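Local coordinates for sesquisabinene B synthase 2 (Santalum album, PDB 6A2A), which probably cyclises farnesyl diphosphate to the sesquiterpene sesquisabinene B, using magnesium or manganese ions as cofactor, at residues 150-155 / 177-182; 158-163 / 201-206; 186-191 / 209-214; 460-465 / 495-500. All coordinates share one frame; numbering follows the deposited sequence.

Contact 1: residues 150-155 / 177-182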
loop_
_atom_site.group_PDB
_atom_site.type_symbol
_atom_site.label_atom_id
_atom_site.label_comp_id
_atom_site.label_asym_id
_atom_site.label_seq_id
_atom_site.Cartn_x
_atom_site.Cartn_y
_atom_site.Cartn_z
ATOM N N ASP A 150 19.568 19.667 -57.846
ATOM C CA ASP A 150 18.312 18.983 -57.725
ATOM C C ASP A 150 17.973 18.351 -56.354
ATOM O O ASP A 150 16.926 17.802 -56.203
ATOM C CB ASP A 150 18.217 17.930 -58.797
ATOM C CG ASP A 150 18.170 18.521 -60.172
ATOM O OD1 ASP A 150 17.934 19.720 -60.296
ATOM O OD2 ASP A 150 18.348 17.768 -61.122
ATOM N N GLY A 151 18.862 18.457 -55.386
ATOM C CA GLY A 151 18.626 17.870 -54.063
ATOM C C GLY A 151 19.789 17.001 -53.620
ATOM O O GLY A 151 20.940 17.188 -54.035
ATOM N N PHE A 152 19.513 16.057 -52.723
ATOM C CA PHE A 152 20.588 15.281 -52.181
ATOM C C PHE A 152 21.172 14.442 -53.334
ATOM O O PHE A 152 20.465 14.078 -54.214
ATOM C CB PHE A 152 20.086 14.402 -51.027
ATOM C CG PHE A 152 20.111 15.125 -49.712
ATOM C CD1 PHE A 152 21.264 15.169 -48.955
ATOM C CD2 PHE A 152 19.000 15.824 -49.274
ATOM C CE1 PHE A 152 21.326 15.898 -47.789
ATOM C CE2 PHE A 152 19.073 16.560 -48.110
ATOM C CZ PHE A 152 20.211 16.593 -47.372
ATOM N N LYS A 153 22.435 14.199 -53.274
ATOM C CA LYS A 153 23.164 13.529 -54.394
ATOM C C LYS A 153 22.870 12.024 -54.404
ATOM O O LYS A 153 23.100 11.354 -53.378
ATOM C CB LYS A 153 24.648 13.764 -54.200
ATOM C CG LYS A 153 25.102 15.182 -54.479
ATOM C CD LYS A 153 26.531 15.358 -54.065
ATOM C CE LYS A 153 27.026 16.757 -54.343
ATOM N NZ LYS A 153 28.374 16.952 -53.777
ATOM N N ASN A 154 22.402 11.541 -55.539
ATOM C CA ASN A 154 21.898 10.183 -55.650
ATOM C C ASN A 154 23.000 9.176 -55.302
ATOM O O ASN A 154 22.726 8.064 -54.797
ATOM C CB ASN A 154 21.295 9.880 -57.013
ATOM C CG ASN A 154 20.171 8.874 -56.889
ATOM O OD1 ASN A 154 19.263 9.064 -56.080
ATOM N ND2 ASN A 154 20.262 7.770 -57.619
ATOM N N GLN A 155 24.249 9.578 -55.447
ATOM C CA GLN A 155 25.336 8.664 -55.206
ATOM C C GLN A 155 25.477 8.308 -53.728
ATOM O O GLN A 155 26.154 7.308 -53.374
ATOM C CB GLN A 155 26.634 9.289 -55.688
ATOM C CG GLN A 155 27.744 8.290 -55.901
ATOM C CD GLN A 155 28.794 8.874 -56.817
ATOM O OE1 GLN A 155 29.248 8.221 -57.757
ATOM N NE2 GLN A 155 29.172 10.123 -56.567
ATOM N N GLU A 177 13.478 24.482 -41.152
ATOM C CA GLU A 177 14.774 23.912 -41.547
ATOM C C GLU A 177 14.533 22.892 -42.665
ATOM O O GLU A 177 14.529 21.636 -42.479
ATOM C CB GLU A 177 15.522 23.366 -40.341
ATOM C CG GLU A 177 15.941 24.401 -39.327
ATOM C CD GLU A 177 16.712 23.878 -38.164
ATOM O OE1 GLU A 177 16.388 22.752 -37.684
ATOM O OE2 GLU A 177 17.665 24.575 -37.696
ATOM N N ASP A 178 14.368 23.451 -43.857
ATOM C CA ASP A 178 13.923 22.775 -45.038
ATOM C C ASP A 178 14.909 21.648 -45.496
ATOM O O ASP A 178 14.474 20.670 -46.114
ATOM C CB ASP A 178 13.770 23.807 -46.190
ATOM C CG ASP A 178 15.028 24.752 -46.331
ATOM O OD1 ASP A 178 15.476 25.396 -45.325
ATOM O OD2 ASP A 178 15.586 24.864 -47.445
ATOM N N ILE A 179 16.171 21.813 -45.175
ATOM C CA ILE A 179 17.189 20.845 -45.650
ATOM C C ILE A 179 17.040 19.560 -44.837
ATOM O O ILE A 179 17.210 18.461 -45.377
ATOM C CB ILE A 179 18.615 21.393 -45.595
ATOM C CG1 ILE A 179 18.754 22.622 -46.494
ATOM C CG2 ILE A 179 19.604 20.319 -46.031
ATOM C CD1 ILE A 179 19.976 23.398 -46.182
ATOM N N LEU A 180 16.583 19.706 -43.593
ATOM C CA LEU A 180 16.387 18.497 -42.789
ATOM C C LEU A 180 15.118 17.764 -43.221
ATOM O O LEU A 180 15.110 16.524 -43.151
ATOM C CB LEU A 180 16.394 18.853 -41.313
ATOM C CG LEU A 180 17.584 19.702 -40.882
ATOM C CD1 LEU A 180 17.526 20.102 -39.431
ATOM C CD2 LEU A 180 18.865 18.924 -41.140
ATOM N N ASP A 181 14.079 18.473 -43.672
ATOM C CA ASP A 181 12.919 17.812 -44.245
ATOM C C ASP A 181 13.280 17.059 -45.533
ATOM O O ASP A 181 12.791 15.968 -45.808
ATOM C CB ASP A 181 11.860 18.803 -44.666
ATOM C CG ASP A 181 11.228 19.506 -43.475
ATOM O OD1 ASP A 181 10.843 18.792 -42.539
ATOM O OD2 ASP A 181 11.148 20.764 -43.481
ATOM N N GLU A 182 14.122 17.699 -46.342
ATOM C CA GLU A 182 14.593 17.061 -47.592
ATOM C C GLU A 182 15.419 15.798 -47.232
ATOM O O GLU A 182 15.324 14.762 -47.956
ATOM C CB GLU A 182 15.495 18.013 -48.378
ATOM C CG GLU A 182 14.763 19.071 -49.201
ATOM C CD GLU A 182 15.568 20.325 -49.591
ATOM O OE1 GLU A 182 16.792 20.399 -49.324
ATOM O OE2 GLU A 182 14.943 21.266 -50.121
#

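Contact 2: residues 158-163 / 201-206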
loop_
_atom_site.group_PDB
_atom_site.type_symbol
_atom_site.label_atom_id
_atom_site.label_comp_id
_atom_site.label_asym_id
_atom_site.label_seq_id
_atom_site.Cartn_x
_atom_site.Cartn_y
_atom_site.Cartn_z
ATOM N N GLU A 158 25.096 4.741 -52.048
ATOM C CA GLU A 158 26.128 3.694 -52.073
ATOM C C GLU A 158 26.716 3.500 -50.673
ATOM O O GLU A 158 27.580 2.639 -50.496
ATOM C CB GLU A 158 27.206 4.054 -53.100
ATOM C CG GLU A 158 26.661 4.157 -54.523
ATOM C CD GLU A 158 27.658 4.465 -55.636
ATOM O OE1 GLU A 158 27.275 4.302 -56.817
ATOM O OE2 GLU A 158 28.803 4.874 -55.331
ATOM N N ASP A 159 26.273 4.286 -49.678
ATOM C CA ASP A 159 26.787 4.253 -48.317
ATOM C C ASP A 159 25.606 4.148 -47.322
ATOM O O ASP A 159 25.113 5.181 -46.832
ATOM C CB ASP A 159 27.573 5.528 -48.052
ATOM C CG ASP A 159 27.924 5.744 -46.593
ATOM O OD1 ASP A 159 27.984 4.744 -45.823
ATOM O OD2 ASP A 159 28.140 6.936 -46.207
ATOM N N VAL A 160 25.164 2.936 -47.001
ATOM C CA VAL A 160 23.933 2.777 -46.147
ATOM C C VAL A 160 24.132 3.329 -44.742
ATOM O O VAL A 160 23.130 3.912 -44.157
ATOM C CB VAL A 160 23.437 1.319 -46.119
ATOM C CG1 VAL A 160 22.235 1.142 -45.197
ATOM C CG2 VAL A 160 23.086 0.840 -47.512
ATOM N N LYS A 161 25.299 3.163 -44.117
ATOM C CA LYS A 161 25.526 3.662 -42.792
ATOM C C LYS A 161 25.301 5.176 -42.798
ATOM O O LYS A 161 24.669 5.734 -41.873
ATOM C CB LYS A 161 26.946 3.317 -42.344
ATOM C CG LYS A 161 27.380 3.774 -40.972
ATOM C CD LYS A 161 28.863 3.604 -40.774
ATOM C CE LYS A 161 29.324 3.988 -39.392
ATOM N NZ LYS A 161 28.642 3.172 -38.361
ATOM N N GLY A 162 25.822 5.833 -43.819
ATOM C CA GLY A 162 25.622 7.303 -44.043
ATOM C C GLY A 162 24.149 7.689 -44.129
ATOM O O GLY A 162 23.693 8.631 -43.437
ATOM N N LEU A 163 23.410 6.991 -44.958
ATOM C CA LEU A 163 22.008 7.241 -45.131
ATOM C C LEU A 163 21.289 7.093 -43.791
ATOM O O LEU A 163 20.429 7.908 -43.505
ATOM C CB LEU A 163 21.356 6.303 -46.140
ATOM C CG LEU A 163 21.709 6.497 -47.610
ATOM C CD1 LEU A 163 21.032 5.410 -48.424
ATOM C CD2 LEU A 163 21.287 7.870 -48.124
ATOM N N PRO A 201 23.897 -8.258 -41.526
ATOM C CA PRO A 201 22.876 -8.484 -40.539
ATOM C C PRO A 201 22.679 -7.285 -39.606
ATOM O O PRO A 201 21.517 -6.936 -39.374
ATOM C CB PRO A 201 23.353 -9.699 -39.728
ATOM C CG PRO A 201 24.233 -10.423 -40.689
ATOM C CD PRO A 201 24.936 -9.316 -41.429
ATOM N N SER A 202 23.739 -6.694 -39.058
ATOM C CA SER A 202 23.463 -5.690 -37.990
ATOM C C SER A 202 22.905 -4.408 -38.621
ATOM O O SER A 202 21.959 -3.786 -38.077
ATOM C CB SER A 202 24.630 -5.443 -37.082
ATOM O OG SER A 202 25.623 -4.632 -37.661
ATOM N N LEU A 203 23.435 -4.009 -39.769
ATOM C CA LEU A 203 22.907 -2.860 -40.437
ATOM C C LEU A 203 21.485 -3.144 -40.914
ATOM O O LEU A 203 20.602 -2.236 -40.825
ATOM C CB LEU A 203 23.864 -2.453 -41.568
ATOM C CG LEU A 203 23.800 -1.004 -42.049
ATOM C CD1 LEU A 203 23.700 0.002 -40.908
ATOM C CD2 LEU A 203 24.996 -0.692 -42.936
ATOM N N ALA A 204 21.198 -4.332 -41.438
ATOM C CA ALA A 204 19.829 -4.687 -41.866
ATOM C C ALA A 204 18.824 -4.490 -40.730
ATOM O O ALA A 204 17.697 -3.990 -40.953
ATOM C CB ALA A 204 19.722 -6.126 -42.323
ATOM N N LYS A 205 19.217 -4.959 -39.564
ATOM C CA LYS A 205 18.360 -4.882 -38.389
ATOM C C LYS A 205 18.134 -3.415 -38.036
ATOM O O LYS A 205 16.984 -2.989 -37.802
ATOM C CB LYS A 205 18.971 -5.539 -37.161
ATOM C CG LYS A 205 18.998 -7.055 -37.114
ATOM C CD LYS A 205 19.408 -7.591 -35.723
ATOM C CE LYS A 205 18.477 -7.087 -34.632
ATOM N NZ LYS A 205 18.783 -7.627 -33.275
ATOM N N LYS A 206 19.211 -2.676 -37.946
ATOM C CA LYS A 206 19.133 -1.267 -37.518
ATOM C C LYS A 206 18.315 -0.451 -38.506
ATOM O O LYS A 206 17.559 0.457 -38.063
ATOM C CB LYS A 206 20.510 -0.620 -37.384
ATOM C CG LYS A 206 21.250 -1.091 -36.153
ATOM C CD LYS A 206 22.244 -0.105 -35.629
ATOM C CE LYS A 206 23.414 0.080 -36.547
ATOM N NZ LYS A 206 24.438 0.964 -35.937
HETATM O O HOH W 1 25.613 2.792 -38.060
#

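Contact 3: residues 186-191 / 209-214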
loop_
_atom_site.group_PDB
_atom_site.type_symbol
_atom_site.label_atom_id
_atom_site.label_comp_id
_atom_site.label_asym_id
_atom_site.label_seq_id
_atom_site.Cartn_x
_atom_site.Cartn_y
_atom_site.Cartn_z
ATOM N N PHE A 186 14.593 12.031 -48.437
ATOM C CA PHE A 186 15.593 11.372 -49.289
ATOM C C PHE A 186 16.058 10.078 -48.601
ATOM O O PHE A 186 15.977 9.040 -49.233
ATOM C CB PHE A 186 16.778 12.296 -49.524
ATOM C CG PHE A 186 17.928 11.659 -50.249
ATOM C CD1 PHE A 186 17.878 11.500 -51.625
ATOM C CD2 PHE A 186 19.048 11.278 -49.556
ATOM C CE1 PHE A 186 18.958 10.940 -52.292
ATOM C CE2 PHE A 186 20.131 10.746 -50.228
ATOM C CZ PHE A 186 20.070 10.583 -51.594
ATOM N N ALA A 187 16.469 10.182 -47.354
ATOM C CA ALA A 187 17.026 9.023 -46.599
ATOM C C ALA A 187 15.962 7.944 -46.417
ATOM O O ALA A 187 16.284 6.718 -46.595
ATOM C CB ALA A 187 17.587 9.421 -45.281
ATOM N N THR A 188 14.710 8.337 -46.111
ATOM C CA THR A 188 13.614 7.386 -45.981
ATOM C C THR A 188 13.438 6.603 -47.279
ATOM O O THR A 188 13.310 5.369 -47.283
ATOM C CB THR A 188 12.279 8.039 -45.558
ATOM O OG1 THR A 188 12.465 8.772 -44.349
ATOM C CG2 THR A 188 11.185 7.015 -45.338
ATOM N N SER A 189 13.366 7.321 -48.400
ATOM C CA SER A 189 13.104 6.716 -49.683
ATOM C C SER A 189 14.238 5.749 -50.046
ATOM O O SER A 189 13.997 4.611 -50.462
ATOM C CB SER A 189 12.939 7.782 -50.772
ATOM O OG SER A 189 12.848 7.131 -52.043
ATOM N N LYS A 190 15.455 6.223 -49.927
ATOM C CA LYS A 190 16.650 5.390 -50.273
ATOM C C LYS A 190 16.744 4.173 -49.358
ATOM O O LYS A 190 17.016 3.037 -49.850
ATOM C CB LYS A 190 17.952 6.183 -50.159
ATOM C CG LYS A 190 18.146 7.267 -51.201
ATOM C CD LYS A 190 17.662 6.854 -52.550
ATOM C CE LYS A 190 17.919 7.855 -53.636
ATOM N NZ LYS A 190 17.250 7.424 -54.889
ATOM N N LEU A 191 16.505 4.351 -48.062
ATOM C CA LEU A 191 16.579 3.169 -47.155
ATOM C C LEU A 191 15.433 2.208 -47.468
ATOM O O LEU A 191 15.640 0.956 -47.458
ATOM C CB LEU A 191 16.556 3.602 -45.682
ATOM C CG LEU A 191 17.759 4.393 -45.189
ATOM C CD1 LEU A 191 17.467 4.970 -43.811
ATOM C CD2 LEU A 191 19.040 3.557 -45.146
ATOM N N HIS A 209 14.526 -1.296 -38.118
ATOM C CA HIS A 209 14.127 -0.781 -36.829
ATOM C C HIS A 209 13.916 0.719 -36.945
ATOM O O HIS A 209 12.899 1.256 -36.470
ATOM C CB HIS A 209 15.176 -1.116 -35.804
ATOM C CG HIS A 209 14.823 -0.871 -34.376
ATOM N ND1 HIS A 209 13.989 -1.719 -33.688
ATOM C CD2 HIS A 209 15.317 -0.013 -33.465
ATOM C CE1 HIS A 209 13.980 -1.396 -32.407
ATOM N NE2 HIS A 209 14.784 -0.352 -32.231
ATOM N N ALA A 210 14.840 1.388 -37.614
ATOM C CA ALA A 210 14.765 2.835 -37.810
ATOM C C ALA A 210 13.595 3.260 -38.678
ATOM O O ALA A 210 12.949 4.289 -38.391
ATOM C CB ALA A 210 16.033 3.348 -38.419
ATOM N N LEU A 211 13.319 2.550 -39.759
ATOM C CA LEU A 211 12.218 2.876 -40.638
ATOM C C LEU A 211 10.869 2.716 -39.910
ATOM O O LEU A 211 9.913 3.447 -40.193
ATOM C CB LEU A 211 12.303 2.012 -41.891
ATOM C CG LEU A 211 13.411 2.423 -42.862
ATOM C CD1 LEU A 211 13.524 1.411 -43.988
ATOM C CD2 LEU A 211 13.136 3.810 -43.451
ATOM N N ASP A 212 10.785 1.759 -39.006
ATOM C CA ASP A 212 9.600 1.641 -38.129
ATOM C C ASP A 212 9.453 2.856 -37.242
ATOM O O ASP A 212 8.364 3.463 -37.216
ATOM C CB ASP A 212 9.653 0.377 -37.271
ATOM C CG ASP A 212 9.355 -0.891 -38.050
ATOM O OD1 ASP A 212 8.926 -0.865 -39.202
ATOM O OD2 ASP A 212 9.611 -1.933 -37.455
ATOM N N LEU A 213 10.501 3.217 -36.490
ATOM C CA LEU A 213 10.527 4.446 -35.654
ATOM C C LEU A 213 11.964 4.948 -35.574
ATOM O O LEU A 213 12.866 4.178 -35.222
ATOM C CB LEU A 213 10.031 4.193 -34.228
ATOM C CG LEU A 213 8.525 4.028 -34.035
ATOM C CD1 LEU A 213 8.240 3.591 -32.613
ATOM C CD2 LEU A 213 7.755 5.285 -34.372
ATOM N N PRO A 214 12.193 6.237 -35.841
ATOM C CA PRO A 214 13.525 6.771 -35.597
ATOM C C PRO A 214 13.943 6.704 -34.127
ATOM O O PRO A 214 13.093 6.674 -33.225
ATOM C CB PRO A 214 13.479 8.218 -36.104
ATOM C CG PRO A 214 12.023 8.533 -36.159
ATOM C CD PRO A 214 11.262 7.242 -36.354
#

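Contact 4: residues 460-465 / 495-500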
loop_
_atom_site.group_PDB
_atom_site.type_symbol
_atom_site.label_atom_id
_atom_site.label_comp_id
_atom_site.label_asym_id
_atom_site.label_seq_id
_atom_site.Cartn_x
_atom_site.Cartn_y
_atom_site.Cartn_z
ATOM N N ASN A 460 -1.813 8.303 -30.842
ATOM C CA ASN A 460 -2.775 7.289 -30.478
ATOM C C ASN A 460 -3.795 7.115 -31.606
ATOM O O ASN A 460 -4.058 6.039 -32.006
ATOM C CB ASN A 460 -3.468 7.643 -29.178
ATOM C CG ASN A 460 -4.355 6.539 -28.645
ATOM O OD1 ASN A 460 -5.283 6.156 -29.241
ATOM N ND2 ASN A 460 -4.063 6.091 -27.478
ATOM N N ASP A 461 -4.328 8.214 -32.126
ATOM C CA ASP A 461 -5.318 8.142 -33.185
ATOM C C ASP A 461 -4.790 7.490 -34.482
ATOM O O ASP A 461 -5.500 6.854 -35.176
ATOM C CB ASP A 461 -5.918 9.514 -33.490
ATOM C CG ASP A 461 -6.841 10.043 -32.386
ATOM O OD1 ASP A 461 -6.946 9.446 -31.339
ATOM O OD2 ASP A 461 -7.426 11.082 -32.607
ATOM N N LEU A 462 -3.532 7.712 -34.774
ATOM C CA LEU A 462 -2.902 7.155 -35.952
ATOM C C LEU A 462 -2.694 5.682 -35.799
ATOM O O LEU A 462 -2.547 4.990 -36.735
ATOM C CB LEU A 462 -1.560 7.817 -36.239
ATOM C CG LEU A 462 -1.591 9.201 -36.849
ATOM C CD1 LEU A 462 -0.245 9.832 -36.761
ATOM C CD2 LEU A 462 -2.027 9.171 -38.283
ATOM N N GLY A 463 -2.716 5.198 -34.590
ATOM C CA GLY A 463 -2.511 3.793 -34.352
ATOM C C GLY A 463 -3.686 2.871 -34.625
ATOM O O GLY A 463 -3.556 1.679 -34.588
ATOM N N THR A 464 -4.805 3.497 -34.894
ATOM C CA THR A 464 -6.036 2.812 -35.147
ATOM C C THR A 464 -6.048 2.230 -36.525
ATOM O O THR A 464 -5.991 2.921 -37.517
ATOM C CB THR A 464 -7.258 3.728 -34.944
ATOM O OG1 THR A 464 -7.305 4.712 -35.974
ATOM C CG2 THR A 464 -7.157 4.410 -33.641
ATOM N N SER A 465 -6.135 0.918 -36.531
ATOM C CA SER A 465 -6.175 0.158 -37.728
ATOM C C SER A 465 -7.507 0.389 -38.361
ATOM O O SER A 465 -8.510 0.283 -37.670
ATOM C CB SER A 465 -6.145 -1.319 -37.365
ATOM O OG SER A 465 -7.374 -1.723 -36.791
ATOM N N HIS A 495 -1.810 14.012 -43.812
ATOM C CA HIS A 495 -1.920 15.297 -43.112
ATOM C C HIS A 495 -1.614 15.122 -41.597
ATOM O O HIS A 495 -0.830 15.858 -41.018
ATOM C CB HIS A 495 -3.314 15.894 -43.316
ATOM C CG HIS A 495 -3.424 17.244 -42.700
ATOM N ND1 HIS A 495 -2.876 18.359 -43.294
ATOM C CD2 HIS A 495 -3.936 17.649 -41.519
ATOM C CE1 HIS A 495 -3.050 19.406 -42.515
ATOM N NE2 HIS A 495 -3.735 19.010 -41.431
ATOM N N ILE A 496 -2.171 14.091 -41.004
ATOM C CA ILE A 496 -2.005 13.905 -39.531
ATOM C C ILE A 496 -0.551 13.551 -39.206
ATOM O O ILE A 496 0.072 14.098 -38.267
ATOM C CB ILE A 496 -3.028 12.892 -38.988
ATOM C CG1 ILE A 496 -4.497 13.265 -39.264
ATOM C CG2 ILE A 496 -2.757 12.722 -37.503
ATOM C CD1 ILE A 496 -4.899 14.672 -38.874
ATOM N N GLU A 497 0.063 12.753 -40.087
ATOM C CA GLU A 497 1.443 12.405 -39.960
ATOM C C GLU A 497 2.322 13.657 -40.053
ATOM O O GLU A 497 3.358 13.747 -39.365
ATOM C CB GLU A 497 1.840 11.333 -41.004
ATOM C CG GLU A 497 1.360 9.934 -40.650
ATOM C CD GLU A 497 1.591 8.874 -41.737
ATOM O OE1 GLU A 497 2.034 9.249 -42.839
ATOM O OE2 GLU A 497 1.272 7.671 -41.496
ATOM N N GLY A 498 1.938 14.636 -40.883
ATOM C CA GLY A 498 2.631 15.842 -40.974
ATOM C C GLY A 498 2.523 16.675 -39.718
ATOM O O GLY A 498 3.455 17.409 -39.341
ATOM N N LEU A 499 1.377 16.580 -39.050
ATOM C CA LEU A 499 1.243 17.300 -37.817
ATOM C C LEU A 499 2.164 16.727 -36.754
ATOM O O LEU A 499 2.651 17.492 -35.897
ATOM C CB LEU A 499 -0.210 17.241 -37.355
ATOM C CG LEU A 499 -1.191 18.049 -38.189
ATOM C CD1 LEU A 499 -2.591 17.958 -37.585
ATOM C CD2 LEU A 499 -0.750 19.503 -38.318
ATOM N N VAL A 500 2.345 15.411 -36.745
ATOM C CA VAL A 500 3.251 14.808 -35.787
ATOM C C VAL A 500 4.643 15.388 -35.998
ATOM O O VAL A 500 5.341 15.707 -35.045
ATOM C CB VAL A 500 3.246 13.295 -35.930
ATOM C CG1 VAL A 500 4.411 12.645 -35.227
ATOM C CG2 VAL A 500 1.900 12.738 -35.501
#

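Contact 1: residues 150-155 / 177-182
Phe152 lays the end of its ring against the first turns of helix 178-192, meeting Ile179 and Glu182. The contact joins the small two-stranded antiparallel hairpin 147-148/151-152 to the helical N-terminal domain of a plant terpene synthase. Ile179 O approaches the ring at its edge and in its plane, 3.8 Å from Phe152 CE2, so an aryl C-H edge rather than the pi cloud faces the carbonyl oxygen. One atom further round, Phe152 CZ packs 4.0 Å from Ile179 CG2, the two side chains crossing at about a right angle. With CG beside the backbone N and anti to the carbonyl carbon (chi1 -87°), the ring is carried toward the helix.

The second shell comes mainly from the neighbouring strand. Lys147 touches the side chains of both Phe152 and Ile179, and its NZ makes a salt bridge with Glu182 OE1, so the acidic end of Glu182 is held by the hairpin while its aliphatic part meets the ring. Phe186, one turn further along the helix, brings its own ring against that of Phe152, the planes about 25° apart. The strand enters through Gly151, whose backbone conformation would jam a beta carbon against the carbonyl oxygen of Asp150. Glu182 CB completes the contact, lying in the plane of the ring at its edge, 3.9 Å from Phe152 CE2.

Contact 2: residues 158-163 / 201-206
Lys161 and Leu203 mark the nearest approach of the two backbones, their CA atoms 7.4 Å apart where the first turns of helices 160-170 and 201-212 lie side by side. This is helix-helix packing at the surface of the alpha-helical N-terminal terpene synthase domain.

Leu203 does most of the touching. With CG anti to the backbone N (chi1 -157°), it sends its CD2 branch over the start of the other helix, where it meets Val160 CG1 at 4.0 Å. The same methyl lies 4.0 Å from Lys161 N, so the leucine covers backbone as well as side chain. Val160 also touches Leu191, and Leu203 touches Leu164, which carries the apolar patch on into the domain.

On the outer side, a water accepts from both lysines, 3.1 Å from Lys161 NZ and 3.0 Å from Lys206 NZ. It bridges two like charges whose NZ atoms are 5.3 Å apart, and the salt bridge from Lys206 to Glu234 probably offsets their repulsion. The turn presented to Leu203 is held by Asp159, the N-cap of helix 160-170. A beta carbon on Gly162 would clash with Asp159 OD2. The other carboxylate oxygen makes the capping bond: Asp159 OD1 accepts from Gly162 N at 3.1 Å, nearly straight at 162°, the donor reaching it from above the carboxylate plane.

Contact 3: residues 186-191 / 209-214
The flat groups that take part are peptide carbonyls: Leu211 CD1 lies 4.0 Å from Leu191 C, and Leu211 CD2 comes 4.1 Å from Thr188 O. The rings of the two segments are used for other neighbours. One face of Phe186 carries Lys190 CG, 3.8 Å above its plane and offset toward the rim, while His209 stacks with Trp226.

Leu211 thus spreads its two methyls over one turn of helix 178-192. Its CG is beside the backbone N and anti to the carbonyl carbon (chi1 -74°), which carries the branch across to that helix. CD2 also packs 4.1 Å from Leu191 CB and meets Thr188 CG2, the methyl side of the threonine; Thr188 OG1 is occupied by the carbonyl of Arg184 in its own helix. Shortening Leu211 to an alanine would probably open a gap over this turn and take from Leu191 and Thr188 their main cover from residues 209-214.

Tyr167 of helix 160-170 touches Thr188 and bonds through its hydroxyl to Ala210 O, linking both helices to a third. Directly between the two segments the contact is apolar packing, consistent with cohesion that rests on shape and burial rather than on directional bonds.

Contact 4: residues 460-465 / 495-500
Leu462 and Ile496 meet methyl to methyl, Leu462 CD2 lying 3.7 Å from Ile496 CG2, and the leucine is the residue most covered in this contact. It reaches from the C-terminal part of helix 447-462 onto helix 489-510 of the alpha-helical metal-binding domain. With CG1 of Ile496 beside the backbone N (chi1 -57°), the CG2 branch is the one turned to the leucine, and it also lies 3.8 Å from Leu462 CG. The other leucine methyl, CD1, rests 3.8 Å from Val500 CG2, one turn on. Glu497 contributes its aliphatic stem, with CG 4.2 Å from Leu462 CD2. A serine in place of Leu462 would probably leave the methyls of Ile496 and Val500 without their mates and set a hydroxyl against an apolar patch.

The leucine belongs to the NSE/DTE sequence motif of terpene synthases, beginning at Asn460, which binds magnesium in this protein although no metal is bound to this chain in the model; its side chain plays no part here. After Leu462 the chain turns, and Thr464 OG1 donates to Asp461 O at 2.9 Å, the donor tilted 19° from the carbonyl plane. The carboxylate of Asp461 is held by Arg457, Ser477 and Tyr409. Arg493 of helix 489-510 bonds to Leu462 O. Ile478 of helix 477-485 touches both Leu462 and Ile496, while Leu406 of helix 406-416 packs on Ile496.

How the contacts relate
Contacts 1, 2 and 3 form one continuous patch of the N-terminal domain. Contacts 1 and 3 share helix 178-192, with centres 14 Å apart, and contacts 2 and 3 share helix 201-212, with centres 10 Å apart. Phe186 and Leu163 pass the packing from one to the next. Along the chain, contacts 1 and 2 interleave, as do 2 and 3, and strand 151-152 and helices 160-170, 178-192 and 201-212 pack together within one domain. Contact 4 follows later, within the metal-binding domain, its centre about 17 Å from that of contact 3 and without touching it. It alone includes a magnesium-binding residue, Asn460, with no metal bound to this chain; the other three build the companion helical domain.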